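Local atomic coordinates of thioredoxin-like protein (Bacteroides caccae ATCC 43185, PDB entry 4YOD), a protein that is of unknown function but, as a protein with a thioredoxin fold, probably acts as a thiol-disulfide oxidoreductase. Residues R85-K90 / S127-E132; H37-V42 / V61-I66; A19-M24 / A31-K36; I55-W60 / T97-K102. All blocks are in the same frame, centred on the assembly; numbering follows the deposited sequence.

Interaction 1 of 4, residues R85-K90 / S127-E132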
# COMPACT_ATOMS: atom_id res chain seq x y z
N ARG A 85 -9.80 -9.98 -19.06
CA ARG A 85 -9.77 -9.79 -20.51
C ARG A 85 -8.41 -10.12 -21.12
O ARG A 85 -8.37 -10.53 -22.27
CB ARG A 85 -10.13 -8.34 -20.88
CG ARG A 85 -11.64 -8.05 -20.90
CD ARG A 85 -11.92 -6.71 -21.58
NE ARG A 85 -11.63 -6.78 -23.02
CZ ARG A 85 -11.45 -5.73 -23.82
NH1 ARG A 85 -11.55 -4.49 -23.33
NH2 ARG A 85 -11.17 -5.90 -25.10
N THR A 86 -7.31 -9.92 -20.37
CA THR A 86 -5.96 -10.13 -20.92
C THR A 86 -5.59 -11.63 -21.02
O THR A 86 -4.59 -11.95 -21.64
CB THR A 86 -4.90 -9.33 -20.15
OG1 THR A 86 -4.65 -9.95 -18.91
CG2 THR A 86 -5.27 -7.87 -19.97
N ASN A 87 -6.42 -12.53 -20.44
CA ASN A 87 -6.25 -13.99 -20.51
C ASN A 87 -6.33 -14.49 -21.97
O ASN A 87 -5.99 -15.65 -22.23
CB ASN A 87 -7.32 -14.69 -19.67
CG ASN A 87 -6.97 -14.69 -18.21
OD1 ASN A 87 -5.94 -15.20 -17.79
ND2 ASN A 87 -7.84 -14.14 -17.40
N VAL A 88 -6.73 -13.64 -22.91
CA VAL A 88 -6.79 -14.00 -24.34
C VAL A 88 -5.38 -14.26 -24.93
O VAL A 88 -5.25 -14.94 -25.96
CB VAL A 88 -7.55 -12.97 -25.20
CG1 VAL A 88 -9.04 -13.00 -24.89
CG2 VAL A 88 -6.97 -11.56 -25.04
N ASP A 89 -4.32 -13.72 -24.30
CA ASP A 89 -2.95 -13.90 -24.77
C ASP A 89 -2.02 -13.88 -23.57
O ASP A 89 -1.96 -12.88 -22.87
CB ASP A 89 -2.58 -12.80 -25.81
CG ASP A 89 -1.25 -13.02 -26.51
OD1 ASP A 89 -0.20 -13.01 -25.83
OD2 ASP A 89 -1.25 -13.14 -27.76
N LYS A 90 -1.30 -14.98 -23.35
CA LYS A 90 -0.38 -15.15 -22.21
C LYS A 90 0.68 -14.03 -22.14
O LYS A 90 0.99 -13.56 -21.05
CB LYS A 90 0.29 -16.53 -22.27
CG LYS A 90 1.08 -16.87 -21.02
CD LYS A 90 1.39 -18.37 -20.93
CE LYS A 90 2.43 -18.71 -19.89
NZ LYS A 90 2.26 -17.92 -18.64
N SER A 127 -6.21 -17.25 -12.85
CA SER A 127 -5.95 -17.21 -14.28
C SER A 127 -5.72 -18.59 -14.91
O SER A 127 -4.82 -19.32 -14.51
CB SER A 127 -4.76 -16.31 -14.59
OG SER A 127 -4.39 -16.41 -15.96
N PRO A 128 -6.44 -18.89 -16.01
CA PRO A 128 -6.19 -20.15 -16.73
C PRO A 128 -4.93 -20.11 -17.64
O PRO A 128 -4.56 -21.14 -18.19
CB PRO A 128 -7.47 -20.34 -17.54
CG PRO A 128 -7.96 -18.97 -17.79
CD PRO A 128 -7.51 -18.10 -16.66
N VAL A 129 -4.28 -18.94 -17.81
CA VAL A 129 -3.08 -18.86 -18.66
C VAL A 129 -1.79 -19.04 -17.85
O VAL A 129 -0.74 -19.23 -18.47
CB VAL A 129 -2.98 -17.61 -19.56
CG1 VAL A 129 -4.14 -17.54 -20.54
CG2 VAL A 129 -2.83 -16.31 -18.75
N LEU A 130 -1.85 -18.99 -16.51
CA LEU A 130 -0.65 -19.17 -15.69
C LEU A 130 -0.45 -20.61 -15.28
O LEU A 130 -1.40 -21.28 -14.86
CB LEU A 130 -0.64 -18.28 -14.43
CG LEU A 130 -0.58 -16.76 -14.58
CD1 LEU A 130 -0.54 -16.07 -13.19
CD2 LEU A 130 0.62 -16.29 -15.44
N GLU A 131 0.81 -21.07 -15.34
CA GLU A 131 1.26 -22.39 -14.87
C GLU A 131 1.25 -22.36 -13.35
O GLU A 131 1.30 -21.27 -12.77
CB GLU A 131 2.66 -22.72 -15.41
CG GLU A 131 2.77 -22.85 -16.93
CD GLU A 131 2.04 -24.02 -17.56
OE1 GLU A 131 2.16 -25.16 -17.04
OE2 GLU A 131 1.36 -23.80 -18.59
N GLU A 132 1.17 -23.51 -12.69
CA GLU A 132 1.15 -23.55 -11.23
C GLU A 132 2.37 -22.80 -10.59
O GLU A 132 2.17 -22.07 -9.61
CB GLU A 132 1.01 -24.99 -10.70
CG GLU A 132 2.05 -25.95 -11.22
CD GLU A 132 1.73 -27.44 -11.11
OE1 GLU A 132 1.10 -27.86 -10.12
OE2 GLU A 132 2.17 -28.18 -12.02

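Interaction 2 of 4, residues H37-V42 / V61-I66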
# COMPACT_ATOMS: atom_id res chain seq x y z
N HIS A 37 -15.67 1.66 -19.29
CA HIS A 37 -15.49 1.52 -20.73
C HIS A 37 -14.08 1.88 -21.23
O HIS A 37 -13.84 1.83 -22.43
CB HIS A 37 -16.53 2.41 -21.45
CG HIS A 37 -17.94 2.00 -21.16
ND1 HIS A 37 -18.67 1.24 -22.05
CD2 HIS A 37 -18.69 2.21 -20.05
CE1 HIS A 37 -19.84 1.02 -21.47
NE2 HIS A 37 -19.89 1.58 -20.25
N TYR A 38 -13.15 2.17 -20.31
CA TYR A 38 -11.78 2.63 -20.59
C TYR A 38 -11.06 1.82 -21.66
O TYR A 38 -10.43 2.43 -22.53
CB TYR A 38 -10.92 2.62 -19.30
CG TYR A 38 -9.61 3.36 -19.45
CD1 TYR A 38 -9.56 4.75 -19.32
CD2 TYR A 38 -8.45 2.69 -19.82
CE1 TYR A 38 -8.36 5.45 -19.51
CE2 TYR A 38 -7.25 3.38 -20.00
CZ TYR A 38 -7.21 4.76 -19.84
OH TYR A 38 -6.04 5.44 -20.03
N TRP A 39 -11.15 0.47 -21.59
CA TRP A 39 -10.43 -0.45 -22.46
C TRP A 39 -11.26 -1.04 -23.60
O TRP A 39 -10.79 -1.95 -24.28
CB TRP A 39 -9.86 -1.60 -21.60
CG TRP A 39 -8.88 -1.14 -20.55
CD1 TRP A 39 -9.14 -0.94 -19.23
CD2 TRP A 39 -7.51 -0.75 -20.76
NE1 TRP A 39 -7.99 -0.52 -18.58
CE2 TRP A 39 -6.99 -0.38 -19.50
CE3 TRP A 39 -6.66 -0.72 -21.88
CZ2 TRP A 39 -5.65 0.02 -19.33
CZ3 TRP A 39 -5.34 -0.32 -21.72
CH2 TRP A 39 -4.85 0.06 -20.45
N ASP A 40 -12.49 -0.54 -23.80
CA ASP A 40 -13.43 -1.04 -24.82
C ASP A 40 -12.87 -1.08 -26.25
O ASP A 40 -13.25 -1.97 -27.01
CB ASP A 40 -14.69 -0.16 -24.83
CG ASP A 40 -15.73 -0.48 -23.76
OD1 ASP A 40 -15.39 -1.22 -22.80
OD2 ASP A 40 -16.88 0.01 -23.88
N ASN A 41 -11.98 -0.13 -26.63
CA ASN A 41 -11.45 -0.04 -28.00
C ASN A 41 -10.07 -0.67 -28.14
O ASN A 41 -9.40 -0.46 -29.15
CB ASN A 41 -11.44 1.41 -28.46
CG ASN A 41 -12.83 1.98 -28.55
OD1 ASN A 41 -13.83 1.25 -28.61
ND2 ASN A 41 -12.94 3.27 -28.54
N VAL A 42 -9.69 -1.49 -27.18
CA VAL A 42 -8.39 -2.17 -27.16
C VAL A 42 -8.59 -3.67 -27.49
O VAL A 42 -9.54 -4.29 -27.03
CB VAL A 42 -7.71 -1.93 -25.78
CG1 VAL A 42 -6.47 -2.82 -25.59
CG2 VAL A 42 -7.33 -0.45 -25.61
N VAL A 61 -1.10 3.99 -16.97
CA VAL A 61 -0.85 5.04 -15.96
C VAL A 61 -2.13 5.92 -15.79
O VAL A 61 -2.56 6.16 -14.66
CB VAL A 61 0.41 5.87 -16.34
CG1 VAL A 61 0.51 7.21 -15.58
CG2 VAL A 61 1.66 5.05 -16.15
N ASP A 62 -2.71 6.39 -16.92
CA ASP A 62 -3.93 7.20 -16.94
C ASP A 62 -5.14 6.42 -16.36
O ASP A 62 -5.95 7.02 -15.67
CB ASP A 62 -4.23 7.72 -18.34
CG ASP A 62 -3.26 8.80 -18.79
OD1 ASP A 62 -2.67 9.47 -17.91
OD2 ASP A 62 -3.07 8.95 -20.01
N TYR A 63 -5.20 5.11 -16.59
CA TYR A 63 -6.24 4.24 -16.02
C TYR A 63 -6.13 4.20 -14.50
O TYR A 63 -7.13 4.39 -13.81
CB TYR A 63 -6.12 2.82 -16.59
CG TYR A 63 -7.17 1.84 -16.11
CD1 TYR A 63 -8.52 2.04 -16.41
CD2 TYR A 63 -6.81 0.66 -15.48
CE1 TYR A 63 -9.49 1.12 -15.99
CE2 TYR A 63 -7.76 -0.31 -15.14
CZ TYR A 63 -9.10 -0.07 -15.40
OH TYR A 63 -10.03 -1.02 -15.04
N CYS A 64 -4.91 3.98 -13.96
CA CYS A 64 -4.72 3.94 -12.50
C CYS A 64 -5.17 5.28 -11.85
O CYS A 64 -5.71 5.25 -10.75
CB CYS A 64 -3.27 3.61 -12.14
SG CYS A 64 -2.74 1.96 -12.70
N ASP A 65 -4.98 6.42 -12.55
CA ASP A 65 -5.38 7.74 -12.06
C ASP A 65 -6.91 7.90 -11.97
O ASP A 65 -7.42 8.40 -10.96
CB ASP A 65 -4.79 8.86 -12.96
CG ASP A 65 -3.40 9.34 -12.55
OD1 ASP A 65 -3.08 9.30 -11.34
OD2 ASP A 65 -2.66 9.83 -13.44
N ILE A 66 -7.66 7.49 -13.03
CA ILE A 66 -9.13 7.63 -13.05
C ILE A 66 -9.82 6.67 -12.07
O ILE A 66 -10.93 6.95 -11.63
CB ILE A 66 -9.76 7.57 -14.46
CG1 ILE A 66 -9.55 6.20 -15.14
CG2 ILE A 66 -9.26 8.73 -15.34
CD1 ILE A 66 -10.61 5.82 -16.09
O HOH W 1 -5.72 7.91 -21.44

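Interaction 3 of 4, residues A19-M24 / A31-K36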
# COMPACT_ATOMS: atom_id res chain seq x y z
N ALA A 19 -16.28 7.65 -26.06
CA ALA A 19 -16.92 8.96 -25.96
C ALA A 19 -17.97 8.99 -24.85
O ALA A 19 -18.89 8.17 -24.84
CB ALA A 19 -17.55 9.33 -27.29
N ILE A 20 -17.83 9.94 -23.90
CA ILE A 20 -18.78 10.15 -22.79
C ILE A 20 -20.00 10.94 -23.33
O ILE A 20 -19.82 12.02 -23.88
CB ILE A 20 -18.11 10.85 -21.57
CG1 ILE A 20 -16.95 10.02 -21.00
CG2 ILE A 20 -19.14 11.19 -20.47
CD1 ILE A 20 -15.83 10.84 -20.39
N PRO A 21 -21.25 10.41 -23.16
CA PRO A 21 -22.44 11.13 -23.67
C PRO A 21 -22.72 12.46 -22.95
O PRO A 21 -22.41 12.58 -21.76
CB PRO A 21 -23.59 10.14 -23.45
CG PRO A 21 -22.96 8.83 -23.11
CD PRO A 21 -21.62 9.13 -22.52
N GLN A 22 -23.33 13.43 -23.66
CA GLN A 22 -23.66 14.77 -23.14
C GLN A 22 -24.76 14.72 -22.06
O GLN A 22 -24.76 15.58 -21.18
CB GLN A 22 -24.07 15.73 -24.27
CG GLN A 22 -23.71 17.20 -23.99
CD GLN A 22 -24.24 18.20 -25.00
OE1 GLN A 22 -25.44 18.24 -25.32
NE2 GLN A 22 -23.38 19.10 -25.47
N ILE A 23 -25.66 13.71 -22.11
CA ILE A 23 -26.75 13.51 -21.13
C ILE A 23 -26.19 13.18 -19.74
O ILE A 23 -26.86 13.41 -18.73
CB ILE A 23 -27.79 12.44 -21.56
CG1 ILE A 23 -27.11 11.13 -22.07
CG2 ILE A 23 -28.79 13.02 -22.57
CD1 ILE A 23 -27.79 9.86 -21.66
N MSE A 24 -24.96 12.62 -19.70
CA MSE A 24 -24.30 12.29 -18.45
C MSE A 24 -23.65 13.55 -17.89
O MSE A 24 -22.55 13.93 -18.30
CB MSE A 24 -23.30 11.15 -18.62
CG MSE A 24 -23.83 9.84 -18.13
SE MSE A 24 -22.50 8.48 -18.42
CE MSE A 24 -23.55 7.33 -19.64
N ALA A 31 -17.40 9.75 -14.13
CA ALA A 31 -16.22 9.05 -13.60
C ALA A 31 -16.41 7.54 -13.72
O ALA A 31 -15.49 6.85 -14.15
CB ALA A 31 -15.98 9.45 -12.15
N GLU A 32 -17.63 7.04 -13.38
CA GLU A 32 -18.01 5.62 -13.46
C GLU A 32 -17.97 5.14 -14.93
O GLU A 32 -17.41 4.07 -15.19
CB GLU A 32 -19.40 5.39 -12.84
CG GLU A 32 -19.80 3.92 -12.77
CD GLU A 32 -21.20 3.63 -12.25
OE1 GLU A 32 -22.15 4.38 -12.58
OE2 GLU A 32 -21.35 2.60 -11.55
N PHE A 33 -18.55 5.92 -15.88
CA PHE A 33 -18.54 5.55 -17.30
C PHE A 33 -17.10 5.40 -17.84
O PHE A 33 -16.81 4.44 -18.56
CB PHE A 33 -19.31 6.59 -18.15
CG PHE A 33 -19.41 6.20 -19.61
CD1 PHE A 33 -20.45 5.39 -20.06
CD2 PHE A 33 -18.44 6.59 -20.52
CE1 PHE A 33 -20.53 5.01 -21.41
CE2 PHE A 33 -18.51 6.19 -21.86
CZ PHE A 33 -19.56 5.41 -22.30
N LEU A 34 -16.23 6.35 -17.50
CA LEU A 34 -14.84 6.38 -17.95
C LEU A 34 -14.07 5.14 -17.49
O LEU A 34 -13.33 4.56 -18.28
CB LEU A 34 -14.16 7.67 -17.47
CG LEU A 34 -12.79 8.05 -18.07
CD1 LEU A 34 -12.80 8.00 -19.61
CD2 LEU A 34 -12.35 9.42 -17.59
N VAL A 35 -14.26 4.73 -16.22
CA VAL A 35 -13.60 3.56 -15.66
C VAL A 35 -14.10 2.28 -16.35
O VAL A 35 -13.28 1.47 -16.81
CB VAL A 35 -13.78 3.50 -14.11
CG1 VAL A 35 -13.55 2.09 -13.56
CG2 VAL A 35 -12.88 4.50 -13.39
N LYS A 36 -15.42 2.10 -16.44
CA LYS A 36 -16.03 0.88 -16.97
C LYS A 36 -15.73 0.61 -18.45
O LYS A 36 -15.52 -0.55 -18.80
CB LYS A 36 -17.54 0.90 -16.74
CG LYS A 36 -17.89 0.47 -15.30
CD LYS A 36 -19.36 0.67 -14.95
CE LYS A 36 -19.66 0.22 -13.54
NZ LYS A 36 -21.11 0.34 -13.21

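Interaction 4 of 4, residues I55-W60 / T97-K102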
# COMPACT_ATOMS: atom_id res chain seq x y z
N ILE A 55 3.03 3.97 -25.64
CA ILE A 55 1.60 4.32 -25.71
C ILE A 55 0.77 3.48 -24.71
O ILE A 55 -0.02 4.03 -23.94
CB ILE A 55 1.07 4.19 -27.16
CG1 ILE A 55 1.70 5.31 -28.05
CG2 ILE A 55 -0.47 4.29 -27.16
CD1 ILE A 55 1.45 5.21 -29.57
N THR A 56 0.95 2.15 -24.74
CA THR A 56 0.23 1.23 -23.87
C THR A 56 0.51 1.53 -22.37
O THR A 56 -0.43 1.52 -21.58
CB THR A 56 0.58 -0.22 -24.22
OG1 THR A 56 0.51 -0.36 -25.64
CG2 THR A 56 -0.37 -1.23 -23.56
N GLU A 57 1.79 1.78 -22.00
CA GLU A 57 2.10 2.02 -20.58
C GLU A 57 1.47 3.36 -20.11
O GLU A 57 0.95 3.41 -19.00
CB GLU A 57 3.61 1.99 -20.34
CG GLU A 57 4.04 2.20 -18.89
CD GLU A 57 5.50 1.86 -18.63
OE1 GLU A 57 6.18 1.37 -19.56
OE2 GLU A 57 5.96 2.07 -17.49
N GLN A 58 1.47 4.40 -20.96
CA GLN A 58 0.86 5.67 -20.59
C GLN A 58 -0.66 5.51 -20.43
O GLN A 58 -1.23 6.11 -19.51
CB GLN A 58 1.21 6.80 -21.58
CG GLN A 58 0.78 8.20 -21.12
CD GLN A 58 1.16 8.53 -19.69
OE1 GLN A 58 2.30 8.31 -19.25
NE2 GLN A 58 0.22 9.08 -18.95
N ALA A 59 -1.30 4.65 -21.25
CA ALA A 59 -2.72 4.31 -21.14
C ALA A 59 -2.99 3.63 -19.78
O ALA A 59 -3.97 3.98 -19.12
CB ALA A 59 -3.14 3.39 -22.28
N TRP A 60 -2.08 2.73 -19.35
CA TRP A 60 -2.19 2.05 -18.05
C TRP A 60 -2.07 3.07 -16.89
O TRP A 60 -2.85 2.99 -15.95
CB TRP A 60 -1.16 0.92 -17.89
CG TRP A 60 -1.24 0.25 -16.55
CD1 TRP A 60 -0.46 0.50 -15.45
CD2 TRP A 60 -2.25 -0.68 -16.12
NE1 TRP A 60 -0.89 -0.26 -14.37
CE2 TRP A 60 -1.99 -0.99 -14.76
CE3 TRP A 60 -3.32 -1.32 -16.77
CZ2 TRP A 60 -2.76 -1.91 -14.04
CZ3 TRP A 60 -4.09 -2.23 -16.06
CH2 TRP A 60 -3.81 -2.52 -14.71
N THR A 97 -0.01 -7.41 -16.23
CA THR A 97 0.14 -7.69 -14.79
C THR A 97 1.49 -7.16 -14.27
O THR A 97 1.57 -6.78 -13.10
CB THR A 97 -0.05 -9.18 -14.45
OG1 THR A 97 0.82 -10.01 -15.22
CG2 THR A 97 -1.50 -9.63 -14.61
N ASP A 98 2.51 -7.12 -15.14
CA ASP A 98 3.82 -6.56 -14.78
C ASP A 98 3.69 -5.04 -14.59
O ASP A 98 4.27 -4.51 -13.64
CB ASP A 98 4.89 -6.90 -15.81
CG ASP A 98 6.24 -6.30 -15.50
OD1 ASP A 98 6.89 -6.77 -14.53
OD2 ASP A 98 6.63 -5.32 -16.18
N LEU A 99 2.91 -4.35 -15.46
CA LEU A 99 2.64 -2.92 -15.28
C LEU A 99 1.90 -2.65 -13.96
O LEU A 99 2.19 -1.65 -13.30
CB LEU A 99 1.81 -2.34 -16.43
CG LEU A 99 2.49 -2.16 -17.80
CD1 LEU A 99 1.56 -1.47 -18.75
CD2 LEU A 99 3.79 -1.36 -17.71
N ALA A 100 0.94 -3.53 -13.58
CA ALA A 100 0.18 -3.43 -12.32
C ALA A 100 1.14 -3.52 -11.12
O ALA A 100 1.00 -2.73 -10.20
CB ALA A 100 -0.86 -4.53 -12.23
N ASP A 101 2.15 -4.39 -11.18
CA ASP A 101 3.18 -4.51 -10.13
C ASP A 101 3.99 -3.19 -10.08
O ASP A 101 4.00 -2.50 -9.05
CB ASP A 101 4.09 -5.74 -10.43
CG ASP A 101 5.27 -5.99 -9.50
OD1 ASP A 101 5.41 -5.27 -8.50
OD2 ASP A 101 6.01 -6.97 -9.75
N LYS A 102 4.58 -2.79 -11.23
CA LYS A 102 5.39 -1.57 -11.36
C LYS A 102 4.71 -0.31 -10.77
O LYS A 102 5.39 0.47 -10.11
CB LYS A 102 5.73 -1.32 -12.84
CG LYS A 102 6.67 -0.14 -13.09
CD LYS A 102 7.05 -0.06 -14.56
CE LYS A 102 7.91 1.16 -14.86
NZ LYS A 102 8.31 1.19 -16.29

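Interaction 1 of 4, residues R85-K90 / S127-E132
N87 meets S127 through its amide oxygen, which its first two torsions direct at the serine: CG lies beside the backbone N (chi1 -80°), and chi2 is -59°. The hydroxyl of S127, anti to its own backbone N, comes to meet it. S127 OG donates to N87 OD1 over 2.7 Å. The donor lies in the carbonyl plane, with a C=O...donor angle of 155°. S127 OG also works as an acceptor. V129 N reaches it over 3.1 Å, which makes an ST turn. The hydroxyl thus links N87 to the V129 backbone. N87 ND2 turns the other way and bonds to the carbonyl of D84, so both ends of the amide are held.

The two segments are inter-helix loops of an all-helical domain. Residues 85-90 join helix 72-85 to helix 90-105. The loop 127-132 joins helix 114-125 to helix 132-146. D89 is the N-cap of helix 90-105.

V129 packs beside N87. Its CG2 lies 3.4 Å from N87 OD1, and its CG1 faces the N87 backbone carbonyl. The P128 ring crosses the N87 side chain at about a right angle, with P128 CD 3.5 Å from N87 OD1. K90 runs extended along the V129 carbonyl and bends only at its last torsion. Its NZ makes a weak bond to V129 O at 3.3 Å, while its salt bridge goes to E134. F93 packs against N87, S127 and L130.

Interaction 2 of 4, residues H37-V42 / V61-I66
Three aromatic rings, Y38, W39 and Y63, carry this contact as a buried cluster. The W39 indole turns its edge to the face of Y63. The planes of its five-membered ring and the tyrosine stand 73° apart, with centroids separated by 4.3 Å. NE1 is the atom that points in, placed over the centre of the Y63 ring. Y38 and Y63 meet obliquely, their planes inclined at 38°.

A CH-pi contact adds to this. Y63 CB sits over the Y38 face, 4.0 Å from the centroid of the Y38 ring. Y63 CG is anti to its backbone N (chi1 -178°), which carries the ring out from the helix to the indole while CB stays over Y38.

Apolar contact is made by I66, whose CD1 reaches Y38 CD1 at 3.6 Å.

Polar links are made at the two tyrosine hydroxyls. A water donates to Y38 OH over 2.9 Å and to D62 OD2 over 3.2 Å, so it bridges the two residues. Y38 OH also bonds to the A59 carbonyl, and Y63 OH to T82 OG1. A separate bond lies within the loop, where H37 ND1 donates to D40 OD2 at 2.8 Å.

Two type I turns, H37-D40 and W39-V42, shape the loop that follows helix 27-37. The cluster seats it on helix 53-66, with T82 and A78 of helix 72-85 against W39 and Y63, respectively.

Interaction 3 of 4, residues A19-M24 / A31-K36
A type I beta turn, P21 to M24, folds the segment 19-24 back beside helix 27-37, where the nearest CA atoms are those of I20 and F33, 7.2 Å apart. F33 carries most of the contact. Its CG is anti to the backbone N (chi1 -176°), which sends the ring off the helix and into the bend of the loop.

Four loop residues touch the ring. P21 CD stands over the ring centre in a CH-pi contact, 4.3 Å from the F33 centroid and 9° off the ring normal. I20 slides past the ring in the opposite sense, with CG1 3.8 Å from F33 CD2. The carbonyl oxygen of A19 approaches obliquely, 3.6 Å from F33 CE2.

M24, present as selenomethionine, crosses F33 at about a right angle. It makes a Met-aromatic contact in which SE is 4.8 Å from the F33 centroid, oblique to the ring. A bend at chi3 (-119°) turns its methyl group along the ring, so that CE lies 3.7 Å from F33 CD1. SE itself also touches F33 CB. One turn of helix onward, H37 stacks on F33.

L34 extends the apolar patch. Its CD1 meets I20 CD1 at 4.2 Å, and its side chain also touches I66 of helix 53-66. M24 O accepts a hydrogen bond from R30 NH1 of helix 27-37.

No hydrogen bond joins the two segments. This is a surface contact in which the N-terminal loop folds back over the first helix of the helical domain, around a phenylalanine ring with proline over one face.

Interaction 4 of 4, residues I55-W60 / T97-K102
E57 and K102 form the salt bridge of this helix pair, with E57 OE2 and K102 NZ 2.8 Å apart. The lysine is fully extended and meets the glutamate side chain at about a right angle. NZ uses the syn lone pair of E57 OE2. OE2 also hydrogen-bonds Y103 OH, so two groups grip this one atom. The pair lies toward the surface, over the buried residues.

Apolar contacts are made beneath it, around L99. CD2 of L99 lies against the aliphatic and carboxyl part of E57, 3.8 Å from E57 CD. The other methyl, CD1, reaches W60 CB at 3.7 Å. L99 thus fits between glutamate and tryptophan.

W60 provides the aromatic contact. With CG anti to the backbone N (chi1 178°), its indole is carried across to helix 90-105. L99 CB lies over one face in a CH-pi contact, 3.9 Å from the centroid of the five-membered ring and 17° off the normal. The six-membered ring reaches farther along the helix, where W60 CZ2 meets A100 CB at 3.7 Å.

W39, I83 and I96 also touch W60. The segment axes approach to 10.9 Å and cross at -54°. The contact is an oblique, buried packing of helix 53-66 on helix 90-105, two helices separated in sequence by helix 72-85, in the core of the all-helical N-terminal domain.

All four contacts lie in the helical region before the thioredoxin-like part. Interaction 3 comes first and closes a short loop, folding the N-terminal segment onto helix 27-37. Interaction 2 follows in series and seats the loop after that helix on helix 53-66, through which it touches both interaction 3 and interaction 4. Interaction 4 crosses interaction 2, since 55-60 falls between 37-42 and 61-66, while 97-102 lies beyond both. It links helix 53-66 to helix 90-105, and W39 packs on W60 where the two contacts meet. Interaction 1 in turn crosses interaction 4 and joins two later inter-helix loops. R85 ties it to interaction 2 through the W39 and V42 carbonyls.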